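Local coordinates for penicillin binding protein 2X (Streptococcus thermophilus, PDB 5U47) that probably acts as a penicillin-sensitive transpeptidase that cross-links peptidoglycan strands while the division septum is built, at residues A[56-61]-A[67-72]; A[101-106]-A[200-205]; A[432-437]-A[608-613]; A[438-443]-A[447-452]. The protein carries 1 engineered substitution. One frame throughout, in Å; residues are numbered along the deposited sequence.

Interaction 1. Residues A[56-61]-A[67-72]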
loop_
_atom_site.group_PDB
_atom_site.type_symbol
_atom_site.label_atom_id
_atom_site.label_comp_id
_atom_site.label_asym_id
_atom_site.label_seq_id
_atom_site.Cartn_x
_atom_site.Cartn_y
_atom_site.Cartn_z
ATOM N N VAL A 56 11.572 44.289 -20.260
ATOM C CA VAL A 56 11.903 45.725 -20.405
ATOM C C VAL A 56 12.976 46.029 -21.447
ATOM O O VAL A 56 13.209 47.204 -21.751
ATOM C CB VAL A 56 12.363 46.335 -19.053
ATOM C CG1 VAL A 56 11.223 46.299 -18.037
ATOM C CG2 VAL A 56 13.609 45.627 -18.501
ATOM N N SER A 57 13.630 44.993 -21.989
ATOM C CA SER A 57 14.695 45.204 -22.981
ATOM C C SER A 57 14.197 45.933 -24.219
ATOM O O SER A 57 13.197 45.529 -24.822
ATOM C CB SER A 57 15.305 43.873 -23.437
ATOM O OG SER A 57 16.317 44.094 -24.406
ATOM N N THR A 58 14.906 46.999 -24.604
ATOM C CA THR A 58 14.558 47.751 -25.806
ATOM C C THR A 58 14.856 46.931 -27.080
ATOM O O THR A 58 14.468 47.323 -28.196
ATOM C CB THR A 58 15.255 49.134 -25.841
ATOM O OG1 THR A 58 16.670 48.975 -25.709
ATOM C CG2 THR A 58 14.750 50.005 -24.706
ATOM N N SER A 59 15.556 45.804 -26.914
ATOM C CA SER A 59 15.828 44.898 -28.039
ATOM C C SER A 59 14.646 43.971 -28.343
ATOM O O SER A 59 14.628 43.327 -29.389
ATOM C CB SER A 59 17.086 44.051 -27.792
ATOM O OG SER A 59 18.247 44.862 -27.755
ATOM N N TYR A 60 13.664 43.908 -27.446
ATOM C CA TYR A 60 12.513 43.018 -27.641
ATOM C C TYR A 60 11.473 43.651 -28.579
ATOM O O TYR A 60 10.443 44.167 -28.151
ATOM C CB TYR A 60 11.916 42.634 -26.280
ATOM C CG TYR A 60 10.872 41.533 -26.311
ATOM C CD1 TYR A 60 11.218 40.233 -26.677
ATOM C CD2 TYR A 60 9.558 41.772 -25.883
ATOM C CE1 TYR A 60 10.268 39.207 -26.678
ATOM C CE2 TYR A 60 8.606 40.760 -25.868
ATOM C CZ TYR A 60 8.961 39.478 -26.271
ATOM O OH TYR A 60 8.015 38.471 -26.254
ATOM N N VAL A 61 11.773 43.598 -29.873
ATOM C CA VAL A 61 10.912 44.157 -30.905
ATOM C C VAL A 61 10.638 43.126 -31.994
ATOM O O VAL A 61 11.401 42.168 -32.154
ATOM C CB VAL A 61 11.564 45.404 -31.551
ATOM C CG1 VAL A 61 11.870 46.450 -30.490
ATOM C CG2 VAL A 61 12.833 45.041 -32.332
ATOM N N LYS A 67 7.396 47.707 -30.879
ATOM C CA LYS A 67 7.888 47.527 -29.526
ATOM C C LYS A 67 6.997 46.506 -28.802
ATOM O O LYS A 67 5.787 46.709 -28.670
ATOM C CB LYS A 67 7.917 48.854 -28.781
ATOM C CG LYS A 67 8.802 49.898 -29.446
ATOM C CD LYS A 67 8.812 51.190 -28.654
ATOM C CE LYS A 67 9.743 52.215 -29.289
ATOM N NZ LYS A 67 9.371 52.502 -30.697
ATOM N N LEU A 68 7.599 45.404 -28.370
ATOM C CA LEU A 68 6.859 44.347 -27.652
ATOM C C LEU A 68 7.171 44.347 -26.152
ATOM O O LEU A 68 6.642 43.513 -25.401
ATOM C CB LEU A 68 7.169 42.982 -28.267
ATOM C CG LEU A 68 6.865 42.856 -29.774
ATOM C CD1 LEU A 68 7.330 41.508 -30.334
ATOM C CD2 LEU A 68 5.379 43.056 -30.049
ATOM N N TYR A 69 8.022 45.289 -25.728
ATOM C CA TYR A 69 8.421 45.410 -24.328
ATOM C C TYR A 69 7.542 46.440 -23.627
ATOM O O TYR A 69 6.780 47.165 -24.272
ATOM C CB TYR A 69 9.921 45.782 -24.192
ATOM C CG TYR A 69 10.385 47.019 -24.974
ATOM C CD1 TYR A 69 10.761 46.912 -26.310
ATOM C CD2 TYR A 69 10.468 48.284 -24.366
ATOM C CE1 TYR A 69 11.181 48.020 -27.035
ATOM C CE2 TYR A 69 10.896 49.404 -25.085
ATOM C CZ TYR A 69 11.250 49.260 -26.419
ATOM O OH TYR A 69 11.671 50.331 -27.157
ATOM N N VAL A 70 7.611 46.450 -22.298
ATOM C CA VAL A 70 6.863 47.433 -21.518
ATOM C C VAL A 70 7.654 48.745 -21.618
ATOM O O VAL A 70 8.844 48.796 -21.278
ATOM C CB VAL A 70 6.645 46.989 -20.050
ATOM C CG1 VAL A 70 7.966 46.799 -19.300
ATOM C CG2 VAL A 70 5.749 47.984 -19.314
ATOM N N GLN A 71 7.005 49.794 -22.104
ATOM C CA GLN A 71 7.699 51.065 -22.294
ATOM C C GLN A 71 7.663 51.899 -21.020
ATOM O O GLN A 71 6.738 51.756 -20.204
ATOM C CB GLN A 71 7.078 51.828 -23.460
ATOM C CG GLN A 71 7.014 51.014 -24.738
ATOM C CD GLN A 71 6.569 51.834 -25.932
ATOM O OE1 GLN A 71 7.053 52.946 -26.151
ATOM N NE2 GLN A 71 5.661 51.275 -26.727
ATOM N N GLU A 72 8.672 52.760 -20.852
ATOM C CA GLU A 72 8.762 53.638 -19.666
ATOM C C GLU A 72 7.540 54.541 -19.508
ATOM O O GLU A 72 7.118 54.811 -18.387
ATOM C CB GLU A 72 10.050 54.466 -19.670
ATOM C CG GLU A 72 11.302 53.616 -19.514
ATOM C CD GLU A 72 12.553 54.433 -19.236
ATOM O OE1 GLU A 72 12.489 55.386 -18.416
ATOM O OE2 GLU A 72 13.614 54.104 -19.818
HETATM O O HOH W 1 11.483 49.199 -21.157
HETATM O O HOH W 2 13.192 49.505 -29.022
#
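Val56 O and Val70 O each accept a hydrogen bond from the same water, which lies 2.7 Å from both carbonyl oxygens and so bridges the two backbones. A second water joins Thr58 O, 2.7 Å away, to Tyr69 OH. The direct bond runs from Leu68 N to Tyr60 O at 3.1 Å, in the carbonyl plane, with 149° at the hydrogen. Tyr60 ends a type I turn that starts at Ser57, whose OG forms an ST turn with Ser59 N, and is itself the centre of an inverse gamma turn. Tyr69 has its CG between the backbone N and the carbonyl carbon (chi1 53°), which lifts the ring against this turn. Thr58 CA makes a CH-pi contact over one ring face, 3.8 Å from the centroid and 18° off the normal, while Tyr60 O and Val61 CG1 meet the ring edge in its plane. The Tyr60 ring turns its own edge to Leu68 O and touches Leu68 CB with CE2 at 3.6 Å; its hydroxyl bonds Glu194. Val56 CG1 and Val70 CG1 meet at 3.5 Å. With one direct backbone bond and two bridging waters, this surface loop after strand 42-55 depends partly on ordered water.

Interaction 2. Residues A[101-106]-A[200-205]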
loop_
_atom_site.group_PDB
_atom_site.type_symbol
_atom_site.label_atom_id
_atom_site.label_comp_id
_atom_site.label_asym_id
_atom_site.label_seq_id
_atom_site.Cartn_x
_atom_site.Cartn_y
_atom_site.Cartn_z
ATOM N N GLY A 101 20.517 46.891 -17.154
ATOM C CA GLY A 101 21.002 45.710 -17.884
ATOM C C GLY A 101 20.074 44.499 -17.923
ATOM O O GLY A 101 20.436 43.466 -18.489
ATOM N N ALA A 102 18.877 44.631 -17.345
ATOM C CA ALA A 102 17.909 43.531 -17.276
ATOM C C ALA A 102 17.099 43.381 -18.561
ATOM O O ALA A 102 16.776 44.378 -19.230
ATOM C CB ALA A 102 16.969 43.739 -16.100
ATOM N N TYR A 103 16.768 42.133 -18.894
ATOM C CA TYR A 103 15.980 41.835 -20.081
ATOM C C TYR A 103 14.534 41.671 -19.618
ATOM O O TYR A 103 13.635 42.422 -20.033
ATOM C CB TYR A 103 16.495 40.567 -20.787
ATOM C CG TYR A 103 16.143 40.517 -22.267
ATOM C CD1 TYR A 103 14.832 40.295 -22.690
ATOM C CD2 TYR A 103 17.130 40.699 -23.249
ATOM C CE1 TYR A 103 14.509 40.256 -24.048
ATOM C CE2 TYR A 103 16.817 40.663 -24.608
ATOM C CZ TYR A 103 15.503 40.441 -25.006
ATOM O OH TYR A 103 15.165 40.397 -26.348
ATOM N N GLN A 104 14.337 40.703 -18.730
ATOM C CA GLN A 104 13.047 40.409 -18.154
ATOM C C GLN A 104 13.210 40.419 -16.647
ATOM O O GLN A 104 14.155 39.832 -16.122
ATOM C CB GLN A 104 12.575 39.024 -18.613
ATOM C CG GLN A 104 11.147 38.681 -18.223
ATOM C CD GLN A 104 10.711 37.322 -18.761
ATOM O OE1 GLN A 104 11.430 36.333 -18.625
ATOM N NE2 GLN A 104 9.521 37.269 -19.358
ATOM N N VAL A 105 12.278 41.069 -15.959
ATOM C CA VAL A 105 12.326 41.152 -14.508
ATOM C C VAL A 105 11.080 40.529 -13.870
ATOM O O VAL A 105 10.017 40.429 -14.506
ATOM C CB VAL A 105 12.486 42.614 -14.034
ATOM C CG1 VAL A 105 13.673 43.261 -14.746
ATOM C CG2 VAL A 105 11.212 43.426 -14.281
ATOM N N SER A 106 11.234 40.114 -12.616
ATOM C CA SER A 106 10.155 39.521 -11.830
ATOM C C SER A 106 9.755 40.505 -10.721
ATOM O O SER A 106 10.273 41.621 -10.665
ATOM C CB SER A 106 10.587 38.162 -11.275
ATOM O OG SER A 106 11.753 38.283 -10.485
ATOM N N ASN A 200 19.716 32.791 -22.496
ATOM C CA ASN A 200 18.848 32.566 -21.330
ATOM C C ASN A 200 17.368 32.613 -21.705
ATOM O O ASN A 200 16.933 33.501 -22.433
ATOM C CB ASN A 200 19.117 33.609 -20.247
ATOM C CG ASN A 200 20.566 33.628 -19.798
ATOM O OD1 ASN A 200 21.175 32.582 -19.583
ATOM N ND2 ASN A 200 21.121 34.825 -19.637
ATOM N N THR A 201 16.602 31.665 -21.171
ATOM C CA THR A 201 15.173 31.552 -21.454
ATOM C C THR A 201 14.335 32.707 -20.891
ATOM O O THR A 201 14.452 33.037 -19.719
ATOM C CB THR A 201 14.622 30.235 -20.857
ATOM O OG1 THR A 201 15.365 29.133 -21.379
ATOM C CG2 THR A 201 13.156 30.041 -21.194
ATOM N N LEU A 202 13.498 33.311 -21.741
ATOM C CA LEU A 202 12.573 34.373 -21.335
ATOM C C LEU A 202 11.291 33.662 -20.938
ATOM O O LEU A 202 10.688 32.980 -21.757
ATOM C CB LEU A 202 12.291 35.342 -22.483
ATOM C CG LEU A 202 13.488 36.086 -23.083
ATOM C CD1 LEU A 202 13.034 37.003 -24.208
ATOM C CD2 LEU A 202 14.226 36.885 -22.015
ATOM N N LEU A 203 10.876 33.810 -19.684
ATOM C CA LEU A 203 9.694 33.109 -19.192
ATOM C C LEU A 203 8.371 33.774 -19.597
ATOM O O LEU A 203 8.292 34.999 -19.775
ATOM C CB LEU A 203 9.788 32.925 -17.675
ATOM C CG LEU A 203 10.985 32.081 -17.202
ATOM C CD1 LEU A 203 11.133 32.143 -15.690
ATOM C CD2 LEU A 203 10.881 30.634 -17.674
ATOM N N GLY A 204 7.351 32.929 -19.778
ATOM C CA GLY A 204 6.010 33.369 -20.158
ATOM C C GLY A 204 5.773 33.639 -21.637
ATOM O O GLY A 204 4.647 33.934 -22.031
ATOM N N THR A 205 6.816 33.488 -22.454
ATOM C CA THR A 205 6.761 33.775 -23.894
ATOM C C THR A 205 6.493 32.581 -24.812
ATOM O O THR A 205 6.339 32.766 -26.017
ATOM C CB THR A 205 8.114 34.369 -24.352
ATOM O OG1 THR A 205 9.177 33.439 -24.051
ATOM C CG2 THR A 205 8.367 35.684 -23.671
#
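Gln104 extends fully toward Leu203: its CG lies anti to the backbone N (chi1 -172°) and the chain stays straight at chi2 (177°), so the terminal amide arrives alongside the backbone of the other segment. There it pairs with both polar groups of one residue. Leu203 N donates to Gln104 OE1 at 2.8 Å, lying in the carbonyl plane on a lone pair. In return Gln104 NE2 donates to Leu203 O at 2.6 Å, a short bond with 158° at the hydrogen; it too uses an in-plane lone pair, and the acceptor sits close to the plane of the glutamine amide. Within the dimerisation domain the amide thus links strand 104-105, which pairs antiparallel with strand 42-55, to the loop between strands 189-192 and 207-210. The backbones stay apart, with the CA atoms of Gln104 and Leu202 separated by 6.8 Å. Leu203 and Gly204 are the central residues of a type II turn from Leu202 to Thr205, and Thr205 OG1 donates to Leu202 O at 2.8 Å. Beside the amide, Leu202 lays its two methyls against the Tyr103 ring, CD2 being 3.5 Å from CD1 of Tyr103. Gln104 also touches Tyr53 and Ile55 of strand 42-55. Because an oxygen faces a donor and a nitrogen faces an acceptor, the paired bonds fix the rotation of the amide and distinguish its two ends.

Interaction 3. Residues A[432-437]-A[608-613]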
loop_
_atom_site.group_PDB
_atom_site.type_symbol
_atom_site.label_atom_id
_atom_site.label_comp_id
_atom_site.label_asym_id
_atom_site.label_seq_id
_atom_site.Cartn_x
_atom_site.Cartn_y
_atom_site.Cartn_z
ATOM N N MET A 432 -6.490 -17.612 -0.155
ATOM C CA MET A 432 -5.663 -16.444 0.046
ATOM C C MET A 432 -5.800 -15.485 -1.131
ATOM O O MET A 432 -5.845 -15.915 -2.308
ATOM C CB MET A 432 -4.210 -16.876 0.240
ATOM C CG MET A 432 -3.344 -15.828 0.893
ATOM S SD MET A 432 -1.809 -16.538 1.570
ATOM C CE MET A 432 -1.009 -16.799 0.016
ATOM N N LEU A 433 -5.854 -14.195 -0.797
ATOM C CA LEU A 433 -6.009 -13.110 -1.748
ATOM C C LEU A 433 -4.829 -12.169 -1.688
ATOM O O LEU A 433 -4.189 -12.010 -0.638
ATOM C CB LEU A 433 -7.271 -12.296 -1.416
ATOM C CG LEU A 433 -8.603 -13.043 -1.332
ATOM C CD1 LEU A 433 -9.751 -12.120 -0.934
ATOM C CD2 LEU A 433 -8.921 -13.711 -2.651
ATOM N N GLU A 434 -4.536 -11.552 -2.828
ATOM C CA GLU A 434 -3.482 -10.541 -2.905
ATOM C C GLU A 434 -4.063 -9.218 -2.369
ATOM O O GLU A 434 -5.111 -8.770 -2.845
ATOM C CB GLU A 434 -3.053 -10.367 -4.356
ATOM C CG GLU A 434 -1.959 -9.341 -4.606
ATOM C CD GLU A 434 -0.560 -9.792 -4.203
ATOM O OE1 GLU A 434 -0.379 -10.782 -3.449
ATOM O OE2 GLU A 434 0.378 -9.117 -4.653
ATOM N N PRO A 435 -3.400 -8.587 -1.383
ATOM C CA PRO A 435 -3.872 -7.290 -0.946
ATOM C C PRO A 435 -3.780 -6.306 -2.121
ATOM O O PRO A 435 -2.830 -6.397 -2.902
ATOM C CB PRO A 435 -2.896 -6.917 0.181
ATOM C CG PRO A 435 -2.400 -8.227 0.675
ATOM C CD PRO A 435 -2.255 -9.039 -0.572
ATOM N N GLN A 436 -4.774 -5.425 -2.239
ATOM C CA GLN A 436 -4.866 -4.445 -3.329
ATOM C C GLN A 436 -5.135 -3.064 -2.791
ATOM O O GLN A 436 -5.909 -2.894 -1.824
ATOM C CB GLN A 436 -6.019 -4.791 -4.275
ATOM C CG GLN A 436 -5.809 -6.047 -5.099
ATOM C CD GLN A 436 -6.996 -6.396 -5.982
ATOM O OE1 GLN A 436 -8.134 -5.941 -5.753
ATOM N NE2 GLN A 436 -6.745 -7.215 -6.991
ATOM N N PHE A 437 -4.526 -2.078 -3.454
ATOM C CA PHE A 437 -4.704 -0.673 -3.132
ATOM C C PHE A 437 -5.134 0.151 -4.356
ATOM O O PHE A 437 -5.416 1.351 -4.210
ATOM C CB PHE A 437 -3.450 -0.062 -2.445
ATOM C CG PHE A 437 -2.204 -0.091 -3.297
ATOM C CD1 PHE A 437 -1.958 0.901 -4.230
ATOM C CD2 PHE A 437 -1.278 -1.121 -3.160
ATOM C CE1 PHE A 437 -0.817 0.862 -5.017
ATOM C CE2 PHE A 437 -0.134 -1.165 -3.944
ATOM C CZ PHE A 437 0.096 -0.165 -4.877
ATOM N N THR A 608 5.071 -4.301 -11.455
ATOM C CA THR A 608 4.624 -3.432 -12.552
ATOM C C THR A 608 3.319 -3.932 -13.164
ATOM O O THR A 608 2.411 -3.162 -13.391
ATOM C CB THR A 608 5.728 -3.332 -13.627
ATOM O OG1 THR A 608 6.851 -2.679 -13.035
ATOM C CG2 THR A 608 5.280 -2.536 -14.845
ATOM N N LEU A 609 3.227 -5.229 -13.396
ATOM C CA LEU A 609 2.011 -5.821 -13.949
ATOM C C LEU A 609 0.785 -5.571 -13.057
ATOM O O LEU A 609 -0.305 -5.287 -13.574
ATOM C CB LEU A 609 2.202 -7.318 -14.161
ATOM C CG LEU A 609 3.127 -7.687 -15.322
ATOM C CD1 LEU A 609 3.476 -9.170 -15.290
ATOM C CD2 LEU A 609 2.505 -7.291 -16.653
ATOM N N ARG A 610 0.951 -5.703 -11.735
ATOM C CA ARG A 610 -0.164 -5.419 -10.805
ATOM C C ARG A 610 -0.570 -3.948 -10.787
ATOM O O ARG A 610 -1.742 -3.634 -10.582
ATOM C CB ARG A 610 0.137 -5.889 -9.375
ATOM C CG ARG A 610 0.163 -7.391 -9.267
ATOM C CD ARG A 610 -0.022 -7.851 -7.838
ATOM N NE ARG A 610 -0.133 -9.293 -7.833
ATOM C CZ ARG A 610 0.874 -10.152 -7.733
ATOM N NH1 ARG A 610 2.131 -9.744 -7.599
ATOM N NH2 ARG A 610 0.602 -11.456 -7.774
ATOM N N GLN A 611 0.378 -3.041 -11.009
ATOM C CA GLN A 611 0.034 -1.616 -11.132
ATOM C C GLN A 611 -0.914 -1.384 -12.304
ATOM O O GLN A 611 -1.715 -0.436 -12.297
ATOM C CB GLN A 611 1.292 -0.785 -11.325
ATOM C CG GLN A 611 2.196 -0.821 -10.099
ATOM C CD GLN A 611 3.554 -0.206 -10.335
ATOM O OE1 GLN A 611 3.894 0.163 -11.460
ATOM N NE2 GLN A 611 4.344 -0.101 -9.279
ATOM N N ASN A 612 -0.810 -2.268 -13.301
ATOM C CA ASN A 612 -1.619 -2.220 -14.495
ATOM C C ASN A 612 -2.790 -3.207 -14.441
ATOM O O ASN A 612 -3.422 -3.487 -15.458
ATOM C CB ASN A 612 -0.734 -2.418 -15.739
ATOM C CG ASN A 612 0.213 -1.244 -15.946
ATOM O OD1 ASN A 612 -0.170 -0.229 -16.551
ATOM N ND2 ASN A 612 1.436 -1.350 -15.398
ATOM N N LEU A 613 -3.065 -3.696 -13.241
ATOM C CA LEU A 613 -4.186 -4.566 -12.955
ATOM C C LEU A 613 -4.142 -5.976 -13.573
ATOM O O LEU A 613 -5.161 -6.658 -13.682
ATOM C CB LEU A 613 -5.512 -3.844 -13.221
ATOM C CG LEU A 613 -5.642 -2.487 -12.500
ATOM C CD1 LEU A 613 -7.066 -2.002 -12.611
ATOM C CD2 LEU A 613 -5.269 -2.598 -11.023
#
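Glu434 OE2 and Arg610 form a salt bridge face-on: the oxygen sits 3.1 Å above the guanidinium plane, offset toward its rim, and 3.2 Å from NE. CZ is nearly as close, 3.3 Å from OE2. No N-H of the guanidinium points at this oxygen, so the attraction is one of charge alone, and the carboxylate and guanidinium planes are inclined by 37°. Glu434 reaches the place by starting anti to its main-chain nitrogen (chi1 180°) and then bending at chi2 (75°); Arg610 runs extended from CG to NE, and the two side chains cross at about a right angle. The terminal nitrogens have other partners: NH2 forms a salt bridge with Glu455 and NH1 donates to Arg385 O. Two carboxylates and a carbonyl around one guanidinium would be expected to favour its positive charge, while Arg610 in turn should steady the buried Glu434. The contact ties the transpeptidase domain, to which 432-437 belongs, to helix 602-611 of the first PASTA domain. Arg610 stands in the last turn of that helix, where a Schellman motif ends it: Leu613, with positive phi, is the C-prime residue, and its N bonds Arg610 O at 3.0 Å. Asn612 ND2 reaches back to Thr608 O at 2.9 Å, from above the carbonyl plane. Farther out, Gln611 NE2 donates to Gly387 O, and the rings of Phe437 and Phe386 meet edge-to-face.

Interaction 4. Residues A[438-443]-A[447-452]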
loop_
_atom_site.group_PDB
_atom_site.type_symbol
_atom_site.label_atom_id
_atom_site.label_comp_id
_atom_site.label_asym_id
_atom_site.label_seq_id
_atom_site.Cartn_x
_atom_site.Cartn_y
_atom_site.Cartn_z
ATOM N N ILE A 438 -5.195 -0.474 -5.545
ATOM C CA ILE A 438 -5.672 0.217 -6.767
ATOM C C ILE A 438 -7.007 -0.359 -7.183
ATOM O O ILE A 438 -7.131 -1.573 -7.415
ATOM C CB ILE A 438 -4.735 0.031 -7.977
ATOM C CG1 ILE A 438 -3.327 0.492 -7.630
ATOM C CG2 ILE A 438 -5.269 0.799 -9.197
ATOM C CD1 ILE A 438 -2.286 0.094 -8.654
ATOM N N LYS A 439 -7.993 0.515 -7.312
ATOM C CA LYS A 439 -9.339 0.129 -7.722
ATOM C C LYS A 439 -9.508 0.297 -9.224
ATOM O O LYS A 439 -10.122 -0.519 -9.883
ATOM C CB LYS A 439 -10.376 1.023 -7.029
ATOM C CG LYS A 439 -11.850 0.713 -7.312
ATOM C CD LYS A 439 -12.319 -0.553 -6.591
ATOM C CE LYS A 439 -11.975 -1.857 -7.309
ATOM N NZ LYS A 439 -11.723 -3.002 -6.362
ATOM N N GLN A 440 -9.007 1.408 -9.742
ATOM C CA GLN A 440 -9.162 1.707 -11.162
ATOM C C GLN A 440 -8.087 2.656 -11.630
ATOM O O GLN A 440 -7.701 3.554 -10.895
ATOM C CB GLN A 440 -10.552 2.330 -11.417
ATOM C CG GLN A 440 -10.874 2.662 -12.854
ATOM C CD GLN A 440 -12.253 3.296 -13.014
ATOM O OE1 GLN A 440 -12.356 4.503 -12.993
ATOM N NE2 GLN A 440 -13.317 2.475 -13.141
ATOM N N VAL A 441 -7.635 2.446 -12.861
ATOM C CA VAL A 441 -6.677 3.312 -13.546
ATOM C C VAL A 441 -7.487 3.864 -14.720
ATOM O O VAL A 441 -8.038 3.088 -15.516
ATOM C CB VAL A 441 -5.471 2.523 -14.076
ATOM C CG1 VAL A 441 -4.502 3.436 -14.823
ATOM C CG2 VAL A 441 -4.781 1.781 -12.940
ATOM N N ALA A 442 -7.579 5.191 -14.818
ATOM C CA ALA A 442 -8.429 5.822 -15.826
ATOM C C ALA A 442 -7.688 6.762 -16.744
ATOM O O ALA A 442 -6.863 7.582 -16.292
ATOM C CB ALA A 442 -9.571 6.573 -15.147
ATOM N N ASP A 443 -7.970 6.626 -18.039
ATOM C CA ASP A 443 -7.429 7.521 -19.034
ATOM C C ASP A 443 -8.607 8.426 -19.394
ATOM O O ASP A 443 -9.489 8.035 -20.176
ATOM C CB ASP A 443 -6.880 6.771 -20.252
ATOM C CG ASP A 443 -6.312 7.723 -21.314
ATOM O OD1 ASP A 443 -6.864 8.827 -21.492
ATOM O OD2 ASP A 443 -5.317 7.375 -21.984
ATOM N N GLY A 447 -11.243 8.245 -22.388
ATOM C CA GLY A 447 -12.489 7.741 -21.870
ATOM C C GLY A 447 -12.451 6.232 -21.670
ATOM O O GLY A 447 -13.461 5.548 -21.866
ATOM N N THR A 448 -11.292 5.710 -21.296
ATOM C CA THR A 448 -11.168 4.286 -21.022
ATOM C C THR A 448 -10.656 4.045 -19.601
ATOM O O THR A 448 -10.012 4.900 -18.993
ATOM C CB THR A 448 -10.253 3.575 -22.033
ATOM O OG1 THR A 448 -8.952 4.157 -21.998
ATOM C CG2 THR A 448 -10.801 3.691 -23.426
ATOM N N VAL A 449 -10.940 2.857 -19.090
ATOM C CA VAL A 449 -10.527 2.471 -17.757
ATOM C C VAL A 449 -10.107 1.020 -17.700
ATOM O O VAL A 449 -10.423 0.229 -18.602
ATOM C CB VAL A 449 -11.686 2.605 -16.743
ATOM C CG1 VAL A 449 -12.212 4.037 -16.723
ATOM C CG2 VAL A 449 -12.827 1.608 -17.048
ATOM N N ARG A 450 -9.388 0.698 -16.631
ATOM C CA ARG A 450 -9.036 -0.678 -16.241
ATOM C C ARG A 450 -9.437 -0.738 -14.779
ATOM O O ARG A 450 -8.943 0.059 -13.971
ATOM C CB ARG A 450 -7.550 -0.974 -16.411
ATOM C CG ARG A 450 -7.193 -1.146 -17.867
ATOM C CD ARG A 450 -5.701 -1.269 -18.103
ATOM N NE ARG A 450 -5.144 -2.563 -17.703
ATOM C CZ ARG A 450 -5.194 -3.691 -18.431
ATOM N NH1 ARG A 450 -5.823 -3.740 -19.598
ATOM N NH2 ARG A 450 -4.623 -4.799 -17.974
ATOM N N THR A 451 -10.361 -1.644 -14.465
ATOM C CA THR A 451 -10.928 -1.767 -13.124
ATOM C C THR A 451 -10.582 -3.112 -12.475
ATOM O O THR A 451 -10.697 -4.169 -13.108
ATOM C CB THR A 451 -12.448 -1.538 -13.212
ATOM O OG1 THR A 451 -12.686 -0.292 -13.883
ATOM C CG2 THR A 451 -13.084 -1.483 -11.809
ATOM N N ALA A 452 -10.165 -3.060 -11.211
ATOM C CA ALA A 452 -9.700 -4.243 -10.475
ATOM C C ALA A 452 -10.788 -5.155 -9.954
ATOM O O ALA A 452 -11.910 -4.736 -9.711
ATOM C CB ALA A 452 -8.802 -3.820 -9.311
#
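A beta hairpin of strands 438-443 and 448-451 closes here through a G1 bulge. The strand directions differ by 164°, close to antiparallel. Val441 pairs with Arg450 through two bonds, Val441 N to Arg450 O at 2.9 Å and the reverse, Arg450 N to Val441 O, at 3.0 Å. Asp443 N donates to Thr448 O at 2.8 Å, and Asp443 O receives both Thr448 N, at 3.1 Å, and a weak bond from Gly447 N. At the other end Ala452 N donates almost straight to Lys439 O at 2.9 Å, 178° at the hydrogen. On the face carrying Gln440, Ala442, Val449 and Thr451, Gln440 projects with CG anti to the main-chain nitrogen (chi1 -178°); its NE2 donates to Thr451 OG1 at 2.9 Å and also bonds Ser584 OG. Val449 CG1 packs beside this amide and 4.0 Å from Ala442 CB. Arg450, on the other face, turns away to Thr590 O, Ile636 O and Asn612 O. Strand 438-443 continues the sheet to strand 217-220, where Lys439 and Gln440 form a classic bulge facing Tyr219. Main-chain bonds therefore set the register, and the Gln440-Thr451 bond adds a side-chain link across a non-hydrogen-bonded pair, where the backbones make no N-H...O bond to each other.

How the interactions relate
Interactions 1 and 2 adjoin in the dimerisation domain: Tyr103 O lies within hydrogen-bonding distance of Val56 N, and Tyr60 packs on Thr205. Their centres are about 11 Å apart. Interaction 1 is a surface contact that uses waters, whereas the partly buried interaction 2 relies on a side-chain amide. Interactions 3 and 4 lie far from this pair, the centres of interactions 2 and 4 being about 42 Å apart, yet 2 and 4 reach the same mixed sheet. Interaction 4, nested within the loop that 3 closes, is buried and held by regular backbone pairing; 3 is a single ionic contact between domains. Asn612 O and Arg450 NE join them.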